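PDB 3CZ8: putative sporulation-specific glycosylase YdhD from Bacillus subtilis subsp. subtilis str. 168, which probably hydrolyses glycosidic bonds in polysaccharides as a family 18 glycosyl hydrolase active in sporulation, this chain being its TIM-barrel catalytic domain. Local coordinates for residues A[39-42]-A[48-51]; A[101-106]-A[115-120]; A[269-272]-A[276-279]; A[255-260]-A[280-285]. The protein carries 1 engineered substitution. All blocks are in the same frame, centred on the assembly; numbering follows the deposited sequence.

Contact 1 (A[39-42]-A[48-51]); sequences FEYH and DIAN
Asn51 lays its side-chain amide against one face of the His42 imidazole, the two planes only 5° apart. From CB outward, each of its atoms has a neighbour. CB lies 3.4 Å from His42 CE1, and CG comes closer still to the same CE1, at 3.1 Å, a tight stack. OD1 sits above the ring toward its rim and accepts the backbone N-H of His42, with OD1 to N at 2.8 Å and a nearly straight bond (173°). ND2 turns back to Glu40 O with a weak bond of 3.4 Å; its stronger acceptor is Ser4 O of the second subunit. Asn51 reaches the ring through a chi1 of 65°, which sets CG between the backbone N and the carbonyl carbon. Strand 35-42 belongs to the curled sheet of the TIM barrel, paired in parallel with strand 68-77, and residues 48-51 are part of the loop leading from it to helix 56-64. The loop backbone joins in where Ala50 N donates to His42 O at 2.9 Å. His42 ND1 also donates to Glu40 OE1 at 2.9 Å, tilted out of the ring plane, and more weakly to OE2, which lies at the ring edge; Thr74 and Tyr6 N of the second subunit hold the same carboxylate. With an alanine in place of His42, the Asn51 amide would probably lose its stacking surface and the Glu40 carboxylate its imidazole mate. Tyr41 CD2 packs on Ile49 CG2 at 3.6 Å, and the Tyr41 hydroxyl extends beyond to Asp55.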
loop_
_atom_site.group_PDB
_atom_site.type_symbol
_atom_site.label_atom_id
_atom_site.label_comp_id
_atom_site.label_asym_id
_atom_site.label_seq_id
_atom_site.Cartn_x
_atom_site.Cartn_y
_atom_site.Cartn_z
ATOM N N PHE A 39 8.045 9.947 -2.945
ATOM C CA PHE A 39 7.885 9.811 -4.379
ATOM C C PHE A 39 6.946 10.856 -4.929
ATOM O O PHE A 39 6.110 11.287 -4.238
ATOM C CB PHE A 39 7.444 8.402 -4.746
ATOM C CG PHE A 39 8.570 7.440 -4.848
ATOM C CD1 PHE A 39 9.020 7.011 -6.061
ATOM C CD2 PHE A 39 9.215 6.993 -3.736
ATOM C CE1 PHE A 39 10.065 6.171 -6.135
ATOM C CE2 PHE A 39 10.250 6.160 -3.844
ATOM C CZ PHE A 39 10.666 5.750 -5.034
ATOM N N GLU A 40 7.042 11.228 -6.187
ATOM C CA GLU A 40 8.252 11.584 -6.871
ATOM C C GLU A 40 8.153 12.997 -7.422
ATOM O O GLU A 40 7.077 13.529 -7.533
ATOM C CB GLU A 40 8.426 10.642 -8.026
ATOM C CG GLU A 40 7.164 10.416 -8.761
ATOM C CD GLU A 40 7.055 11.240 -9.993
ATOM O OE1 GLU A 40 5.944 11.544 -10.393
ATOM O OE2 GLU A 40 8.086 11.576 -10.562
ATOM N N TYR A 41 9.289 13.588 -7.761
ATOM C CA TYR A 41 9.369 14.647 -8.750
ATOM C C TYR A 41 9.977 14.140 -10.024
ATOM O O TYR A 41 10.900 13.400 -9.983
ATOM C CB TYR A 41 10.226 15.790 -8.240
ATOM C CG TYR A 41 9.645 16.596 -7.119
ATOM C CD1 TYR A 41 9.751 16.175 -5.825
ATOM C CD2 TYR A 41 9.014 17.797 -7.359
ATOM C CE1 TYR A 41 9.253 16.890 -4.834
ATOM C CE2 TYR A 41 8.517 18.518 -6.375
ATOM C CZ TYR A 41 8.636 18.067 -5.108
ATOM O OH TYR A 41 8.130 18.767 -4.071
ATOM N N HIS A 42 9.460 14.546 -11.159
ATOM C CA HIS A 42 10.006 14.087 -12.398
ATOM C C HIS A 42 10.602 15.184 -13.265
ATOM O O HIS A 42 10.303 16.339 -13.098
ATOM C CB HIS A 42 9.009 13.227 -13.175
ATOM C CG HIS A 42 7.639 13.808 -13.238
ATOM N ND1 HIS A 42 6.729 13.669 -12.226
ATOM C CD2 HIS A 42 7.036 14.556 -14.182
ATOM C CE1 HIS A 42 5.627 14.312 -12.536
ATOM N NE2 HIS A 42 5.788 14.860 -13.719
ATOM N N ASP A 48 14.505 20.717 -16.342
ATOM C CA ASP A 48 13.553 21.314 -15.404
ATOM C C ASP A 48 12.846 20.246 -14.577
ATOM O O ASP A 48 12.758 19.091 -14.989
ATOM C CB ASP A 48 12.522 22.173 -16.143
ATOM C CG ASP A 48 13.043 23.560 -16.483
ATOM O OD1 ASP A 48 12.906 23.968 -17.653
ATOM O OD2 ASP A 48 13.584 24.247 -15.588
ATOM N N ILE A 49 12.365 20.631 -13.403
ATOM C CA ILE A 49 11.506 19.762 -12.615
ATOM C C ILE A 49 10.063 20.046 -13.038
ATOM O O ILE A 49 9.519 21.119 -12.751
ATOM C CB ILE A 49 11.742 19.936 -11.098
ATOM C CG1 ILE A 49 13.165 19.475 -10.742
ATOM C CG2 ILE A 49 10.715 19.135 -10.294
ATOM C CD1 ILE A 49 13.667 19.928 -9.377
ATOM N N ALA A 50 9.470 19.074 -13.736
ATOM C CA ALA A 50 8.210 19.259 -14.465
ATOM C C ALA A 50 6.978 19.458 -13.587
ATOM O O ALA A 50 6.042 20.157 -13.978
ATOM C CB ALA A 50 7.988 18.105 -15.434
ATOM N N ASN A 51 6.989 18.855 -12.404
ATOM C CA ASN A 51 5.842 18.895 -11.500
ATOM C C ASN A 51 6.176 19.491 -10.143
ATOM O O ASN A 51 7.330 19.813 -9.853
ATOM C CB ASN A 51 5.298 17.483 -11.286
ATOM C CG ASN A 51 6.291 16.581 -10.555
ATOM O OD1 ASN A 51 7.415 16.386 -11.012
ATOM N ND2 ASN A 51 5.872 16.022 -9.425
#

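Contact 2 (A[101-106]-A[115-120]); sequences NNIYDL and VTIDFE
Ile103 meets Val115 and Ile117 with its two branches directed by a chi1 of -75°: CG2 stands opposite the backbone N, while CG1 lies next to that N and runs out extended to CD1. The branches therefore reach different residues of the strand. CG2 touches Val115 CG1 at 3.7 Å, a detail that is less certain because Val115 was deposited in two conformers. CD1 faces Ile117 CD1 at 4.1 Å, a looser meeting of two methyl groups; Ile117 folds its own CD1 back at chi2 (-64°). In both pairs the side chains cross at about a right angle, and the contact is wholly apolar and buried. Leu137 of helix 127-143 packs on both Ile103 and Ile117, and Leu141 on Val115, closing the layer between helices and sheet. Further along the 115-120 segment, Ile117 CG2 lies 3.7 Å above the centre of the Phe119 ring. Helix 93-110 thus covers the outside of strand 114-118, with Asp118 and Glu120 following at the C-terminal end of the segment. A glycerol, probably from the crystallisation liquor, hydrogen-bonds to Glu120. This is the helix-on-strand layer of a TIM barrel, and the ending Asp-Phe-Glu matches the family 18 signature strand, with Glu120 the predicted proton donor.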
loop_
_atom_site.group_PDB
_atom_site.type_symbol
_atom_site.label_atom_id
_atom_site.label_comp_id
_atom_site.label_asym_id
_atom_site.label_seq_id
_atom_site.Cartn_x
_atom_site.Cartn_y
_atom_site.Cartn_z
ATOM N N ASN A 101 21.036 22.573 -10.421
ATOM C CA ASN A 101 20.568 23.805 -9.780
ATOM C C ASN A 101 19.117 23.723 -9.315
ATOM O O ASN A 101 18.797 24.170 -8.210
ATOM C CB ASN A 101 20.773 25.023 -10.696
ATOM C CG ASN A 101 22.239 25.392 -10.864
ATOM O OD1 ASN A 101 23.032 25.294 -9.926
ATOM N ND2 ASN A 101 22.603 25.816 -12.068
ATOM N N ASN A 102 18.254 23.146 -10.154
ATOM C CA ASN A 102 16.837 22.951 -9.817
ATOM C C ASN A 102 16.607 22.024 -8.634
ATOM O O ASN A 102 15.721 22.281 -7.820
ATOM C CB ASN A 102 16.054 22.440 -11.022
ATOM C CG ASN A 102 15.873 23.496 -12.087
ATOM O OD1 ASN A 102 15.912 24.699 -11.811
ATOM N ND2 ASN A 102 15.683 23.052 -13.321
ATOM N N ILE A 103 17.404 20.955 -8.550
ATOM C CA ILE A 103 17.348 20.012 -7.427
ATOM C C ILE A 103 17.758 20.710 -6.127
ATOM O O ILE A 103 17.128 20.502 -5.083
ATOM C CB ILE A 103 18.218 18.739 -7.678
ATOM C CG1 ILE A 103 17.539 17.793 -8.672
ATOM C CG2 ILE A 103 18.472 17.981 -6.387
ATOM C CD1 ILE A 103 18.474 16.745 -9.263
ATOM N N TYR A 104 18.797 21.544 -6.202
ATOM C CA TYR A 104 19.200 22.368 -5.061
ATOM C C TYR A 104 18.088 23.338 -4.667
ATOM O O TYR A 104 17.776 23.473 -3.483
ATOM C CB TYR A 104 20.505 23.140 -5.327
ATOM C CG TYR A 104 20.983 23.888 -4.099
ATOM C CD1 TYR A 104 20.626 25.223 -3.880
ATOM C CD2 TYR A 104 21.765 23.252 -3.135
ATOM C CE1 TYR A 104 21.040 25.902 -2.740
ATOM C CE2 TYR A 104 22.189 23.925 -1.995
ATOM C CZ TYR A 104 21.823 25.248 -1.803
ATOM O OH TYR A 104 22.243 25.919 -0.676
ATOM N N ASP A 105 17.505 24.008 -5.662
ATOM C CA ASP A 105 16.405 24.951 -5.431
ATOM C C ASP A 105 15.193 24.255 -4.824
ATOM O O ASP A 105 14.495 24.843 -4.006
ATOM C CB ASP A 105 16.001 25.668 -6.725
ATOM C CG ASP A 105 17.046 26.669 -7.201
ATOM O OD1 ASP A 105 16.948 27.103 -8.369
ATOM O OD2 ASP A 105 17.961 27.019 -6.423
ATOM N N LEU A 106 14.966 23.002 -5.225
ATOM C CA LEU A 106 13.899 22.178 -4.668
ATOM C C LEU A 106 14.106 21.875 -3.186
ATOM O O LEU A 106 13.197 22.078 -2.389
ATOM C CB LEU A 106 13.752 20.868 -5.451
ATOM C CG LEU A 106 12.411 20.147 -5.306
ATOM C CD1 LEU A 106 11.414 20.694 -6.318
ATOM C CD2 LEU A 106 12.587 18.657 -5.484
ATOM N N VAL A 115 18.276 14.291 -1.234
ATOM C CA VAL A 115 17.538 13.641 -2.317
ATOM C C VAL A 115 17.772 12.144 -2.436
ATOM O O VAL A 115 18.698 11.579 -1.843
ATOM C CB VAL A 115 17.809 14.264 -3.720
ATOM C CG1 VAL A 115 17.253 15.662 -3.818
ATOM C CG2 VAL A 115 19.280 14.226 -4.065
ATOM N N THR A 116 16.901 11.524 -3.222
ATOM C CA THR A 116 17.079 10.163 -3.699
ATOM C C THR A 116 16.917 10.225 -5.202
ATOM O O THR A 116 15.842 10.545 -5.706
ATOM C CB THR A 116 16.073 9.184 -3.071
ATOM O OG1 THR A 116 16.251 9.187 -1.653
ATOM C CG2 THR A 116 16.293 7.764 -3.593
ATOM N N ILE A 117 18.004 9.979 -5.922
ATOM C CA ILE A 117 17.926 9.916 -7.370
ATOM C C ILE A 117 17.388 8.531 -7.714
ATOM O O ILE A 117 17.965 7.512 -7.325
ATOM C CB ILE A 117 19.300 10.187 -8.051
ATOM C CG1 ILE A 117 19.750 11.643 -7.834
ATOM C CG2 ILE A 117 19.237 9.867 -9.530
ATOM C CD1 ILE A 117 18.833 12.710 -8.486
ATOM N N ASP A 118 16.253 8.506 -8.401
ATOM C CA ASP A 118 15.660 7.263 -8.867
ATOM C C ASP A 118 15.535 7.363 -10.384
ATOM O O ASP A 118 14.444 7.515 -10.927
ATOM C CB ASP A 118 14.310 7.016 -8.175
ATOM C CG ASP A 118 13.652 5.700 -8.590
ATOM O OD1 ASP A 118 14.363 4.770 -9.019
ATOM O OD2 ASP A 118 12.411 5.599 -8.483
ATOM N N PHE A 119 16.678 7.307 -11.060
ATOM C CA PHE A 119 16.684 7.283 -12.511
ATOM C C PHE A 119 16.771 5.835 -12.954
ATOM O O PHE A 119 17.744 5.138 -12.660
ATOM C CB PHE A 119 17.835 8.107 -13.123
ATOM C CG PHE A 119 17.710 9.603 -12.926
ATOM C CD1 PHE A 119 16.548 10.179 -12.409
ATOM C CD2 PHE A 119 18.762 10.443 -13.291
ATOM C CE1 PHE A 119 16.443 11.556 -12.235
ATOM C CE2 PHE A 119 18.663 11.829 -13.133
ATOM C CZ PHE A 119 17.501 12.384 -12.603
ATOM N N GLU A 120 15.740 5.387 -13.654
ATOM C CA GLU A 120 15.710 4.026 -14.153
ATOM C C GLU A 120 15.774 4.000 -15.668
ATOM O O GLU A 120 15.468 5.004 -16.331
ATOM C CB GLU A 120 14.491 3.278 -13.628
ATOM C CG GLU A 120 14.586 2.987 -12.140
ATOM C CD GLU A 120 13.378 2.253 -11.606
ATOM O OE1 GLU A 120 12.828 1.384 -12.321
ATOM O OE2 GLU A 120 12.979 2.549 -10.465
#

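Contact 3 (A[269-272]-A[276-279]); sequences RYSD and RTHE
Segments 269-272 and 276-279 run antiparallel, their strand axes 4.6 Å apart at closest approach, with Tyr270 and His278 as the hydrogen-bonded pair. His278 N donates to Tyr270 O at 2.7 Å, and Tyr270 N returns a 3.2 Å bond to His278 O. Toward the turn, Asp272 N donates to Arg276 O. On the face shared by Tyr270 and His278 the two rings are nearly parallel, 7° apart, but slid so that they barely overlap. His278 CB sits over the phenol face, in a CH-pi contact 3.6 Å from the ring centroid. These strands form a beta hairpin in the five-stranded antiparallel sheet of the small alpha+beta insertion domain that many family 18 chitinases carry beside the barrel. In the plane of its ring, His278 NE2 donates to Asp272 OD2 at 2.9 Å, arriving from above the carboxylate plane, while ND1 is bonded to Asp227, which also takes the Tyr270 hydroxyl. Two carboxylates would probably favour the protonated imidazole. A leucine at His278 would probably leave both aspartates without this mate and strip the Tyr270 face of the imidazole beside it. Arg276, bent at chi3 (-63°), brings NH2 to Asp272 OD2 in a 3.0 Å salt bridge with a bent, weak hydrogen bond. On the opposite face, Arg269 NE reaches Glu279 OE2 at 2.9 Å, likewise bent and weak, whereas Trp281 NE1 binds Glu279 OE1.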
loop_
_atom_site.group_PDB
_atom_site.type_symbol
_atom_site.label_atom_id
_atom_site.label_comp_id
_atom_site.label_asym_id
_atom_site.label_seq_id
_atom_site.Cartn_x
_atom_site.Cartn_y
_atom_site.Cartn_z
ATOM N N ARG A 269 1.354 -23.006 -4.510
ATOM C CA ARG A 269 0.574 -23.214 -5.728
ATOM C C ARG A 269 -0.887 -23.475 -5.381
ATOM O O ARG A 269 -1.193 -23.972 -4.294
ATOM C CB ARG A 269 1.144 -24.373 -6.551
ATOM C CG ARG A 269 2.522 -24.111 -7.137
ATOM C CD ARG A 269 3.058 -25.317 -7.893
ATOM N NE ARG A 269 4.389 -25.051 -8.435
ATOM C CZ ARG A 269 5.531 -25.361 -7.825
ATOM N NH1 ARG A 269 5.523 -25.965 -6.642
ATOM N NH2 ARG A 269 6.688 -25.068 -8.403
ATOM N N TYR A 270 -1.781 -23.119 -6.299
ATOM C CA TYR A 270 -3.210 -23.402 -6.158
ATOM C C TYR A 270 -3.877 -23.531 -7.526
ATOM O O TYR A 270 -3.313 -23.111 -8.536
ATOM C CB TYR A 270 -3.912 -22.326 -5.310
ATOM C CG TYR A 270 -4.002 -20.942 -5.937
ATOM C CD1 TYR A 270 -5.062 -20.602 -6.781
ATOM C CD2 TYR A 270 -3.039 -19.968 -5.667
ATOM C CE1 TYR A 270 -5.148 -19.334 -7.361
ATOM C CE2 TYR A 270 -3.121 -18.689 -6.228
ATOM C CZ TYR A 270 -4.182 -18.381 -7.070
ATOM O OH TYR A 270 -4.276 -17.136 -7.635
ATOM N N SER A 271 -5.078 -24.105 -7.545
ATOM C CA SER A 271 -5.902 -24.150 -8.753
ATOM C C SER A 271 -7.121 -23.266 -8.553
ATOM O O SER A 271 -7.811 -23.378 -7.539
ATOM C CB SER A 271 -6.337 -25.584 -9.067
ATOM O OG SER A 271 -5.215 -26.424 -9.276
ATOM N N ASP A 272 -7.383 -22.385 -9.512
ATOM C CA ASP A 272 -8.501 -21.456 -9.394
ATOM C C ASP A 272 -9.833 -22.086 -9.827
ATOM O O ASP A 272 -9.877 -23.274 -10.188
ATOM C CB ASP A 272 -8.216 -20.121 -10.113
ATOM C CG ASP A 272 -7.977 -20.273 -11.613
ATOM O OD1 ASP A 272 -8.063 -21.399 -12.148
ATOM O OD2 ASP A 272 -7.700 -19.241 -12.266
ATOM N N ARG A 276 -7.180 -23.617 -13.842
ATOM C CA ARG A 276 -5.821 -23.113 -14.095
ATOM C C ARG A 276 -4.944 -23.133 -12.847
ATOM O O ARG A 276 -5.330 -22.624 -11.792
ATOM C CB ARG A 276 -5.861 -21.685 -14.656
ATOM C CG ARG A 276 -6.722 -21.504 -15.905
ATOM C CD ARG A 276 -6.734 -20.050 -16.361
ATOM N NE ARG A 276 -7.323 -19.160 -15.358
ATOM C CZ ARG A 276 -7.272 -17.830 -15.398
ATOM N NH1 ARG A 276 -6.653 -17.209 -16.393
ATOM N NH2 ARG A 276 -7.841 -17.116 -14.435
ATOM N N THR A 277 -3.766 -23.733 -12.974
ATOM C CA THR A 277 -2.816 -23.773 -11.873
ATOM C C THR A 277 -2.067 -22.441 -11.793
ATOM O O THR A 277 -1.719 -21.843 -12.817
ATOM C CB THR A 277 -1.837 -24.959 -11.996
ATOM O OG1 THR A 277 -2.537 -26.106 -12.490
ATOM C CG2 THR A 277 -1.227 -25.302 -10.641
ATOM N N HIS A 278 -1.863 -21.976 -10.564
ATOM C CA HIS A 278 -1.173 -20.731 -10.283
ATOM C C HIS A 278 0.057 -21.006 -9.434
ATOM O O HIS A 278 0.074 -21.961 -8.666
ATOM C CB HIS A 278 -2.084 -19.794 -9.505
ATOM C CG HIS A 278 -3.187 -19.194 -10.315
ATOM N ND1 HIS A 278 -3.200 -17.865 -10.677
ATOM C CD2 HIS A 278 -4.324 -19.731 -10.812
ATOM C CE1 HIS A 278 -4.295 -17.611 -11.372
ATOM N NE2 HIS A 278 -4.993 -18.728 -11.471
ATOM N N GLU A 279 1.076 -20.158 -9.571
ATOM C CA GLU A 279 2.268 -20.218 -8.722
ATOM C C GLU A 279 2.565 -18.822 -8.186
ATOM O O GLU A 279 2.629 -17.851 -8.948
ATOM C CB GLU A 279 3.471 -20.765 -9.496
ATOM C CG GLU A 279 4.711 -21.006 -8.644
ATOM C CD GLU A 279 5.800 -21.777 -9.381
ATOM O OE1 GLU A 279 6.952 -21.296 -9.417
ATOM O OE2 GLU A 279 5.511 -22.868 -9.918
#

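Contact 4 (A[255-260]-A[280-285]); sequences APIQYS and VWFEGV. Engineered in segment 280-285: Gly284 (natural residue Asp).
A small side-chain contact, made by Ile257 on Phe282 and by Ser260 on Trp281, joins the segment around strand 258-260 to the end of strand 277-281 and the loop after it, in the insertion domain. Strand 265-271 runs between strands 258-260 and 277-281, so side chains rather than backbone span the gap. Ile257 CG2 comes to the edge of the Phe282 ring, 3.8 Å from CZ, and the two side chains cross at about a right angle. With chi1 at 65° the Phe282 ring tucks in over its own backbone, and CZ is carried to Ile257. Helix 243-252 covers this pair, with Ala250 on Ile257 and Ala246 on Phe282. At the other end, Ser260 CB stands at the edge of the Trp281 indole, 4.2 Å from CZ3, a looser approach. The Ser260 hydroxyl is turned opposite the backbone N (chi1 177°) and bonds to Tyr263 N. Phe267 of the intervening strand stacks on the indole. Past Phe282 the chain leaves the insertion domain and returns to the barrel through helix 285-297, as in family 18 enzymes whose insertion precedes the last helix and strand of the barrel. Gly284, an engineered replacement for the natural aspartate, occupies the N-cap of that helix.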
loop_
_atom_site.group_PDB
_atom_site.type_symbol
_atom_site.label_atom_id
_atom_site.label_comp_id
_atom_site.label_asym_id
_atom_site.label_seq_id
_atom_site.Cartn_x
_atom_site.Cartn_y
_atom_site.Cartn_z
ATOM N N ALA A 255 -4.252 -23.120 0.281
ATOM C CA ALA A 255 -2.968 -23.611 -0.193
ATOM C C ALA A 255 -1.929 -23.506 0.918
ATOM O O ALA A 255 -1.792 -22.452 1.541
ATOM C CB ALA A 255 -2.528 -22.819 -1.413
ATOM N N PRO A 256 -1.209 -24.610 1.187
ATOM C CA PRO A 256 -0.125 -24.583 2.175
ATOM C C PRO A 256 1.069 -23.743 1.707
ATOM O O PRO A 256 1.492 -23.844 0.548
ATOM C CB PRO A 256 0.266 -26.061 2.315
ATOM C CG PRO A 256 -0.182 -26.706 1.046
ATOM C CD PRO A 256 -1.387 -25.945 0.581
ATOM N N ILE A 257 1.588 -22.914 2.609
ATOM C CA ILE A 257 2.716 -22.037 2.303
ATOM C C ILE A 257 4.029 -22.762 2.570
ATOM O O ILE A 257 4.405 -22.999 3.727
ATOM C CB ILE A 257 2.653 -20.704 3.090
ATOM C CG1 ILE A 257 1.356 -19.951 2.767
ATOM C CG2 ILE A 257 3.869 -19.826 2.767
ATOM C CD1 ILE A 257 1.018 -18.828 3.744
ATOM N N GLN A 258 4.707 -23.131 1.486
ATOM C CA GLN A 258 6.008 -23.791 1.581
ATOM C C GLN A 258 7.174 -22.811 1.443
ATOM O O GLN A 258 6.982 -21.649 1.084
ATOM C CB GLN A 258 6.123 -24.969 0.601
ATOM C CG GLN A 258 5.347 -24.821 -0.691
ATOM C CD GLN A 258 5.209 -26.127 -1.451
ATOM O OE1 GLN A 258 4.446 -26.214 -2.413
ATOM N NE2 GLN A 258 5.951 -27.147 -1.030
ATOM N N TYR A 259 8.376 -23.294 1.742
ATOM C CA TYR A 259 9.553 -22.446 1.853
ATOM C C TYR A 259 10.744 -23.091 1.151
ATOM O O TYR A 259 11.143 -24.210 1.490
ATOM C CB TYR A 259 9.868 -22.212 3.333
ATOM C CG TYR A 259 10.837 -21.087 3.613
ATOM C CD1 TYR A 259 10.410 -19.759 3.621
ATOM C CD2 TYR A 259 12.178 -21.349 3.893
ATOM C CE1 TYR A 259 11.293 -18.719 3.889
ATOM C CE2 TYR A 259 13.071 -20.318 4.162
ATOM C CZ TYR A 259 12.621 -19.005 4.157
ATOM O OH TYR A 259 13.496 -17.981 4.424
ATOM N N SER A 260 11.296 -22.387 0.165
ATOM C CA SER A 260 12.491 -22.852 -0.533
ATOM C C SER A 260 13.709 -22.706 0.367
ATOM O O SER A 260 13.956 -21.634 0.916
ATOM C CB SER A 260 12.697 -22.080 -1.835
ATOM O OG SER A 260 13.887 -22.492 -2.479
ATOM N N VAL A 280 2.728 -18.732 -6.870
ATOM C CA VAL A 280 2.918 -17.451 -6.195
ATOM C C VAL A 280 4.234 -17.459 -5.428
ATOM O O VAL A 280 4.489 -18.372 -4.651
ATOM C CB VAL A 280 1.737 -17.129 -5.231
ATOM C CG1 VAL A 280 1.891 -15.741 -4.590
ATOM C CG2 VAL A 280 0.399 -17.232 -5.954
ATOM N N TRP A 281 5.065 -16.446 -5.675
ATOM C CA TRP A 281 6.280 -16.188 -4.895
ATOM C C TRP A 281 6.199 -14.804 -4.257
ATOM O O TRP A 281 5.803 -13.834 -4.908
ATOM C CB TRP A 281 7.518 -16.255 -5.797
ATOM C CG TRP A 281 7.844 -17.631 -6.271
ATOM C CD1 TRP A 281 7.307 -18.274 -7.354
ATOM C CD2 TRP A 281 8.783 -18.544 -5.685
ATOM N NE1 TRP A 281 7.849 -19.530 -7.472
ATOM C CE2 TRP A 281 8.756 -19.724 -6.461
ATOM C CE3 TRP A 281 9.631 -18.485 -4.567
ATOM C CZ2 TRP A 281 9.557 -20.835 -6.165
ATOM C CZ3 TRP A 281 10.430 -19.594 -4.271
ATOM C CH2 TRP A 281 10.385 -20.751 -5.072
ATOM N N PHE A 282 6.593 -14.713 -2.989
ATOM C CA PHE A 282 6.437 -13.487 -2.215
ATOM C C PHE A 282 7.474 -13.443 -1.098
ATOM O O PHE A 282 8.483 -14.141 -1.165
ATOM C CB PHE A 282 4.994 -13.347 -1.675
ATOM C CG PHE A 282 4.594 -14.415 -0.681
ATOM C CD1 PHE A 282 4.286 -15.705 -1.099
ATOM C CD2 PHE A 282 4.491 -14.115 0.673
ATOM C CE1 PHE A 282 3.914 -16.680 -0.181
ATOM C CE2 PHE A 282 4.120 -15.084 1.597
ATOM C CZ PHE A 282 3.836 -16.366 1.170
ATOM N N GLU A 283 7.239 -12.596 -0.100
ATOM C CA GLU A 283 8.117 -12.473 1.063
ATOM C C GLU A 283 7.309 -12.593 2.351
ATOM O O GLU A 283 6.253 -11.973 2.484
ATOM C CB GLU A 283 8.833 -11.122 1.048
ATOM C CG GLU A 283 9.832 -10.937 -0.080
ATOM C CD GLU A 283 11.164 -11.623 0.175
ATOM O OE1 GLU A 283 11.595 -11.691 1.343
ATOM O OE2 GLU A 283 11.788 -12.080 -0.799
ATOM N N GLY A 284 7.808 -13.392 3.291
ATOM C CA GLY A 284 7.201 -13.517 4.617
ATOM C C GLY A 284 8.129 -13.044 5.725
ATOM O O GLY A 284 9.138 -12.386 5.456
ATOM N N VAL A 285 7.791 -13.395 6.967
ATOM C CA VAL A 285 8.540 -12.961 8.149
ATOM C C VAL A 285 9.923 -13.615 8.220
ATOM O O VAL A 285 10.900 -12.976 8.621
ATOM C CB VAL A 285 7.757 -13.233 9.464
ATOM C CG1 VAL A 285 8.313 -12.402 10.618
ATOM C CG2 VAL A 285 6.273 -12.938 9.283
#

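How the contacts relate
Contacts 1 and 2 belong to the TIM barrel, contacts 3 and 4 to the insertion domain. The first two have centres 8 Å apart, draw on the same curled sheet and touch, for example where Tyr41 meets Leu106; they follow one another along the chain. Contacts 3 and 4 come later, 14 Å apart between centres, and share strand 277-281; contact 3 closes a hairpin within the longer excursion spanned by contact 4. The centres of contacts 2 and 4 are 37 Å apart, on opposite sides of the chain's centre. The barrel contacts thus lie near the predicted proton donor, part of contact 2, while the other two probably organise the insertion domain, as in other family 18 enzymes.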